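Local coordinates for aldehyde dehydrogenase (Trypanosoma brucei, PDB 5MYP), which probably oxidises aldehydes to the corresponding carboxylic acids with NAD+ as the electron acceptor, at residues L122-W127 / V149-E154; P349-N354 / L371-Y376. All blocks are in the same frame, centred on the assembly; numbering follows the deposited sequence.

Contact 1: L122-W127 / V149-E154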
loop_
_atom_site.group_PDB
_atom_site.type_symbol
_atom_site.label_atom_id
_atom_site.label_comp_id
_atom_site.label_asym_id
_atom_site.label_seq_id
_atom_site.Cartn_x
_atom_site.Cartn_y
_atom_site.Cartn_z
ATOM N N LEU A 122 6.175 8.631 -10.309
ATOM C CA LEU A 122 5.339 9.192 -11.375
ATOM C C LEU A 122 4.066 9.755 -10.756
ATOM O O LEU A 122 3.396 9.066 -9.991
ATOM C CB LEU A 122 4.981 8.133 -12.419
ATOM C CG LEU A 122 3.993 8.534 -13.527
ATOM C CD1 LEU A 122 4.541 9.668 -14.379
ATOM C CD2 LEU A 122 3.652 7.344 -14.404
ATOM N N VAL A 123 3.736 10.998 -11.104
ATOM C CA VAL A 123 2.483 11.633 -10.689
ATOM C C VAL A 123 1.660 11.955 -11.930
ATOM O O VAL A 123 2.095 12.736 -12.770
ATOM C CB VAL A 123 2.740 12.929 -9.892
ATOM C CG1 VAL A 123 1.423 13.590 -9.491
ATOM C CG2 VAL A 123 3.594 12.631 -8.672
ATOM N N ILE A 124 0.484 11.340 -12.045
ATOM C CA ILE A 124 -0.437 11.610 -13.147
ATOM C C ILE A 124 -1.555 12.499 -12.612
ATOM O O ILE A 124 -2.318 12.092 -11.741
ATOM C CB ILE A 124 -1.013 10.314 -13.750
ATOM C CG1 ILE A 124 0.123 9.434 -14.299
ATOM C CG2 ILE A 124 -2.030 10.631 -14.851
ATOM C CD1 ILE A 124 -0.294 8.009 -14.614
ATOM N N GLY A 125 -1.629 13.718 -13.134
ATOM C CA GLY A 125 -2.581 14.713 -12.662
ATOM C C GLY A 125 -3.950 14.562 -13.286
ATOM O O GLY A 125 -4.147 13.770 -14.210
ATOM N N THR A 126 -4.898 15.328 -12.764
ATOM C CA THR A 126 -6.244 15.392 -13.314
ATOM C C THR A 126 -6.591 16.859 -13.612
ATOM O O THR A 126 -5.825 17.774 -13.283
ATOM C CB THR A 126 -7.276 14.688 -12.390
ATOM O OG1 THR A 126 -8.557 14.666 -13.030
ATOM C CG2 THR A 126 -7.385 15.368 -11.028
ATOM N N TRP A 127 -7.740 17.064 -14.242
ATOM C CA TRP A 127 -8.109 18.369 -14.822
ATOM C C TRP A 127 -8.926 19.287 -13.906
ATOM O O TRP A 127 -8.950 20.495 -14.129
ATOM C CB TRP A 127 -8.867 18.183 -16.148
ATOM C CG TRP A 127 -10.073 17.305 -16.051
ATOM C CD1 TRP A 127 -10.139 15.971 -16.328
ATOM C CD2 TRP A 127 -11.382 17.691 -15.626
ATOM N NE1 TRP A 127 -11.410 15.504 -16.114
ATOM C CE2 TRP A 127 -12.194 16.538 -15.679
ATOM C CE3 TRP A 127 -11.954 18.904 -15.217
ATOM C CZ2 TRP A 127 -13.549 16.562 -15.339
ATOM C CZ3 TRP A 127 -13.299 18.926 -14.864
ATOM C CH2 TRP A 127 -14.079 17.761 -14.929
ATOM N N VAL A 149 8.565 12.282 -12.068
ATOM C CA VAL A 149 8.043 12.690 -13.366
ATOM C C VAL A 149 6.573 13.035 -13.170
ATOM O O VAL A 149 5.840 12.284 -12.531
ATOM C CB VAL A 149 8.206 11.586 -14.427
ATOM C CG1 VAL A 149 7.549 12.000 -15.743
ATOM C CG2 VAL A 149 9.685 11.274 -14.630
ATOM N N ILE A 150 6.149 14.177 -13.705
ATOM C CA ILE A 150 4.743 14.588 -13.630
ATOM C C ILE A 150 4.099 14.550 -15.010
ATOM O O ILE A 150 4.755 14.827 -16.018
ATOM C CB ILE A 150 4.547 15.972 -12.965
ATOM C CG1 ILE A 150 5.229 17.103 -13.748
ATOM C CG2 ILE A 150 5.064 15.942 -11.536
ATOM C CD1 ILE A 150 4.823 18.478 -13.276
ATOM N N LYS A 151 2.816 14.200 -15.037
ATOM C CA LYS A 151 2.053 14.097 -16.272
ATOM C C LYS A 151 0.773 14.931 -16.124
ATOM O O LYS A 151 -0.238 14.441 -15.615
ATOM C CB LYS A 151 1.778 12.622 -16.599
ATOM C CG LYS A 151 1.378 12.362 -18.047
ATOM C CD LYS A 151 -0.135 12.401 -18.229
ATOM C CE LYS A 151 -0.544 13.149 -19.471
ATOM N NZ LYS A 151 -1.994 13.495 -19.425
ATOM N N PRO A 152 0.825 16.218 -16.528
ATOM C CA PRO A 152 -0.359 17.074 -16.428
ATOM C C PRO A 152 -1.514 16.608 -17.308
ATOM O O PRO A 152 -1.285 16.073 -18.402
ATOM C CB PRO A 152 0.147 18.439 -16.918
ATOM C CG PRO A 152 1.615 18.399 -16.699
ATOM C CD PRO A 152 1.999 16.981 -16.991
ATOM N N SER A 153 -2.740 16.820 -16.830
ATOM C CA SER A 153 -3.931 16.482 -17.608
ATOM C C SER A 153 -4.045 17.379 -18.845
ATOM O O SER A 153 -3.886 18.603 -18.755
ATOM C CB SER A 153 -5.197 16.627 -16.771
ATOM O OG SER A 153 -6.345 16.395 -17.566
ATOM N N GLU A 154 -4.339 16.755 -19.986
ATOM C CA GLU A 154 -4.555 17.488 -21.233
ATOM C C GLU A 154 -5.894 18.252 -21.259
ATOM O O GLU A 154 -6.078 19.135 -22.098
ATOM C CB GLU A 154 -4.403 16.559 -22.454
ATOM C CG GLU A 154 -5.591 15.653 -22.788
ATOM C CD GLU A 154 -5.579 14.318 -22.060
ATOM O OE1 GLU A 154 -5.064 14.242 -20.909
ATOM O OE2 GLU A 154 -6.088 13.340 -22.654
HETATM O O HOH W 1 -3.806 13.106 -16.880
HETATM O O HOH W 2 -2.954 17.740 -14.197
#
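Lys-151 reaches across to Val-123 through both backbone and side chain. Its N-H donates to Val-123 O at 2.8 Å, and its CB lies 3.8 Å from the same oxygen. CG stands anti to the backbone N (chi1 -162°), and the chain then bends at chi2 and chi3. CD passes Ile-124 CG2 at 4.3 Å, on the face where Leu-122 and Val-149 also sit. The side chain also touches Thr-186 of helix 183-191. At the tip, NZ gives a hydrogen bond to Pro-152 O at 2.9 Å, coming from above the carbonyl plane. It also bonds to Gly-181 O and to a water that donates to Gly-125 O. Glu-154 OE1 makes a longer salt bridge to NZ.

The two strands are parallel neighbours in a mixed sheet and belong to the beta-alpha-beta unit formed by strand 110-124, helix 132-143 and strand 147-151. As in other aldehyde dehydrogenases, this Rossmann-like part probably binds NAD. Helix 132-143 covers the face of Val-123 and Ile-150.

Val-149 O accepts from Val-123 N, and Leu-122 CD1 meets Val-149 CG1 at 4.0 Å. Gly-125 N continues the pairing by donating to Lys-151 O. Beyond the strands the chains stay side by side, and a second water bridges Thr-126 O and Ser-153 N. Ser-153 OG, which bonds to Leu-155 N, lies at the indole edge of Trp-127, 3.4 Å from Trp-127 CB.

Contact 2: P349-N354 / L371-Y376. Unlike the reference sequence in segment 349-354: Asn-354 (reference Asp).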
loop_
_atom_site.group_PDB
_atom_site.type_symbol
_atom_site.label_atom_id
_atom_site.label_comp_id
_atom_site.label_asym_id
_atom_site.label_seq_id
_atom_site.Cartn_x
_atom_site.Cartn_y
_atom_site.Cartn_z
ATOM N N PRO A 349 -26.875 24.489 -10.341
ATOM C CA PRO A 349 -27.173 23.411 -9.398
ATOM C C PRO A 349 -28.650 23.034 -9.439
ATOM O O PRO A 349 -29.516 23.912 -9.406
ATOM C CB PRO A 349 -26.782 23.996 -8.035
ATOM C CG PRO A 349 -25.819 25.079 -8.347
ATOM C CD PRO A 349 -26.237 25.634 -9.673
ATOM N N THR A 350 -28.911 21.736 -9.551
ATOM C CA THR A 350 -30.244 21.218 -9.802
ATOM C C THR A 350 -30.553 20.113 -8.802
ATOM O O THR A 350 -29.801 19.143 -8.700
ATOM C CB THR A 350 -30.341 20.688 -11.240
ATOM O OG1 THR A 350 -30.108 21.769 -12.157
ATOM C CG2 THR A 350 -31.705 20.058 -11.521
ATOM N N ILE A 351 -31.649 20.283 -8.063
ATOM C CA ILE A 351 -32.087 19.324 -7.050
ATOM C C ILE A 351 -33.178 18.443 -7.648
ATOM O O ILE A 351 -34.208 18.954 -8.109
ATOM C CB ILE A 351 -32.640 20.029 -5.790
ATOM C CG1 ILE A 351 -31.624 21.050 -5.245
ATOM C CG2 ILE A 351 -33.013 19.003 -4.720
ATOM C CD1 ILE A 351 -32.143 21.887 -4.099
ATOM N N LEU A 352 -32.945 17.130 -7.647
ATOM C CA LEU A 352 -33.919 16.160 -8.141
ATOM C C LEU A 352 -34.586 15.455 -6.970
ATOM O O LEU A 352 -33.907 15.041 -6.028
ATOM C CB LEU A 352 -33.252 15.110 -9.034
ATOM C CG LEU A 352 -32.544 15.540 -10.314
ATOM C CD1 LEU A 352 -32.048 14.300 -11.040
ATOM C CD2 LEU A 352 -33.454 16.363 -11.214
ATOM N N THR A 353 -35.911 15.314 -7.041
ATOM C CA THR A 353 -36.682 14.520 -6.082
ATOM C C THR A 353 -37.423 13.411 -6.833
ATOM O O THR A 353 -37.388 13.362 -8.067
ATOM C CB THR A 353 -37.695 15.394 -5.322
ATOM O OG1 THR A 353 -38.571 16.033 -6.255
ATOM C CG2 THR A 353 -36.978 16.452 -4.493
ATOM N N ASN A 354 -38.076 12.523 -6.084
ATOM C CA ASN A 354 -38.843 11.406 -6.657
ATOM C C ASN A 354 -37.981 10.602 -7.630
ATOM O O ASN A 354 -38.363 10.359 -8.774
ATOM C CB ASN A 354 -40.121 11.917 -7.343
ATOM C CG ASN A 354 -41.000 12.741 -6.417
ATOM O OD1 ASN A 354 -40.841 12.716 -5.198
ATOM N ND2 ASN A 354 -41.937 13.476 -6.997
ATOM N N LEU A 371 -28.084 17.120 -7.983
ATOM C CA LEU A 371 -28.166 16.603 -6.618
ATOM C C LEU A 371 -29.487 15.849 -6.397
ATOM O O LEU A 371 -30.516 16.463 -6.088
ATOM C CB LEU A 371 -28.034 17.748 -5.603
ATOM C CG LEU A 371 -27.844 17.358 -4.132
ATOM C CD1 LEU A 371 -26.461 16.769 -3.886
ATOM C CD2 LEU A 371 -28.058 18.566 -3.225
ATOM N N PRO A 372 -29.469 14.513 -6.569
ATOM C CA PRO A 372 -30.613 13.688 -6.176
ATOM C C PRO A 372 -30.877 13.738 -4.675
ATOM O O PRO A 372 -29.933 13.748 -3.882
ATOM C CB PRO A 372 -30.180 12.276 -6.584
ATOM C CG PRO A 372 -29.205 12.487 -7.682
ATOM C CD PRO A 372 -28.451 13.715 -7.273
ATOM N N VAL A 373 -32.156 13.775 -4.308
ATOM C CA VAL A 373 -32.588 13.749 -2.917
ATOM C C VAL A 373 -33.470 12.517 -2.722
ATOM O O VAL A 373 -34.553 12.415 -3.310
ATOM C CB VAL A 373 -33.357 15.035 -2.544
ATOM C CG1 VAL A 373 -33.918 14.956 -1.127
ATOM C CG2 VAL A 373 -32.451 16.254 -2.686
ATOM N N LEU A 374 -32.984 11.583 -1.907
ATOM C CA LEU A 374 -33.718 10.375 -1.532
ATOM C C LEU A 374 -34.141 10.501 -0.075
ATOM O O LEU A 374 -33.552 11.276 0.674
ATOM C CB LEU A 374 -32.841 9.132 -1.718
ATOM C CG LEU A 374 -32.560 8.676 -3.156
ATOM C CD1 LEU A 374 -31.612 9.621 -3.888
ATOM C CD2 LEU A 374 -32.002 7.261 -3.152
ATOM N N THR A 375 -35.169 9.750 0.320
ATOM C CA THR A 375 -35.639 9.764 1.707
ATOM C C THR A 375 -35.393 8.433 2.398
ATOM O O THR A 375 -35.234 7.405 1.743
ATOM C CB THR A 375 -37.134 10.139 1.821
ATOM O OG1 THR A 375 -37.933 9.207 1.084
ATOM C CG2 THR A 375 -37.372 11.543 1.295
ATOM N N TYR A 376 -35.336 8.483 3.727
ATOM C CA TYR A 376 -35.259 7.296 4.571
ATOM C C TYR A 376 -36.235 7.432 5.745
ATOM O O TYR A 376 -36.594 8.546 6.130
ATOM C CB TYR A 376 -33.820 7.087 5.078
ATOM C CG TYR A 376 -33.434 7.899 6.306
ATOM C CD1 TYR A 376 -33.719 7.432 7.591
ATOM C CD2 TYR A 376 -32.765 9.118 6.185
ATOM C CE1 TYR A 376 -33.373 8.165 8.717
ATOM C CE2 TYR A 376 -32.405 9.853 7.306
ATOM C CZ TYR A 376 -32.711 9.370 8.568
ATOM O OH TYR A 376 -32.361 10.086 9.686
#
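The flat peptide group joining Leu-371 to Pro-372 is approached out of its plane by Leu-352. The N-H of Leu-352 reaches Leu-371 O at 3.0 Å, with the nitrogen lifted 46° out of the carbonyl plane. Ile-351 CA adds a CA-H...O contact to the same oxygen at 3.4 Å. Leu-371 N donates to Thr-350 O at 2.7 Å. Val-373 N donates to Leu-352 O.

This is a parallel pair in the second alpha/beta sheet of the aldehyde dehydrogenase fold, the sheet of the catalytic domain. The 16 residues between the segments contain no helix, so the link is not a classical beta-alpha-beta crossover. Strand 333-336 flanks strand 346-353 on its other edge, running antiparallel. Strand 370-376 has strand 264-268 as its further neighbour, where Pro-372 has no N-H to offer and its carbonyl takes the backbone hydrogen bond with Val-265.

Leu-352 and Pro-372 share one face of the sheet. Leu-352 CB comes within 4.1 Å of Pro-372 CA. Ile-351 and Leu-371 point to the other face, where Leu-279 of helix 272-287 meets Ile-351 and Ile-247 of helix 240-252 meets Leu-371.

The CB of Val-373 points toward the facing strand and sits 3.5 Å from Leu-352 O. Its CG1 is anti to the backbone N (chi1 175°), which puts CG2 beside that N, on the side of Ile-351. There the two side chains cross at an angle, and Val-373 CG2 touches Ile-351 CG2 at 3.5 Å, tighter than a usual carbon-carbon contact.

Overall arrangement
From the N terminus, the chain first passes four helices and then enters strand 110-124. Contact 1 closes a short loop of 21 residues, built around helix 132-143, when strand 147-151 returns beside that strand. The chain goes on through strands 196-200 and 220-223 of the same sheet. It then enters the second sheet at strand 229-232. Contact 2 closes its own loop of 16 residues there, between strands 346-353 and 370-376. The two loops follow in series and neither nest nor cross. The centres of contact 1 and contact 2 are about 34 Å apart, and the nearest atoms of the two contacts about 15 Å. The Thr-126 end of contact 1 lies near the predicted active-site residues Cys-259 and Glu-223; contact 2 lies away from them.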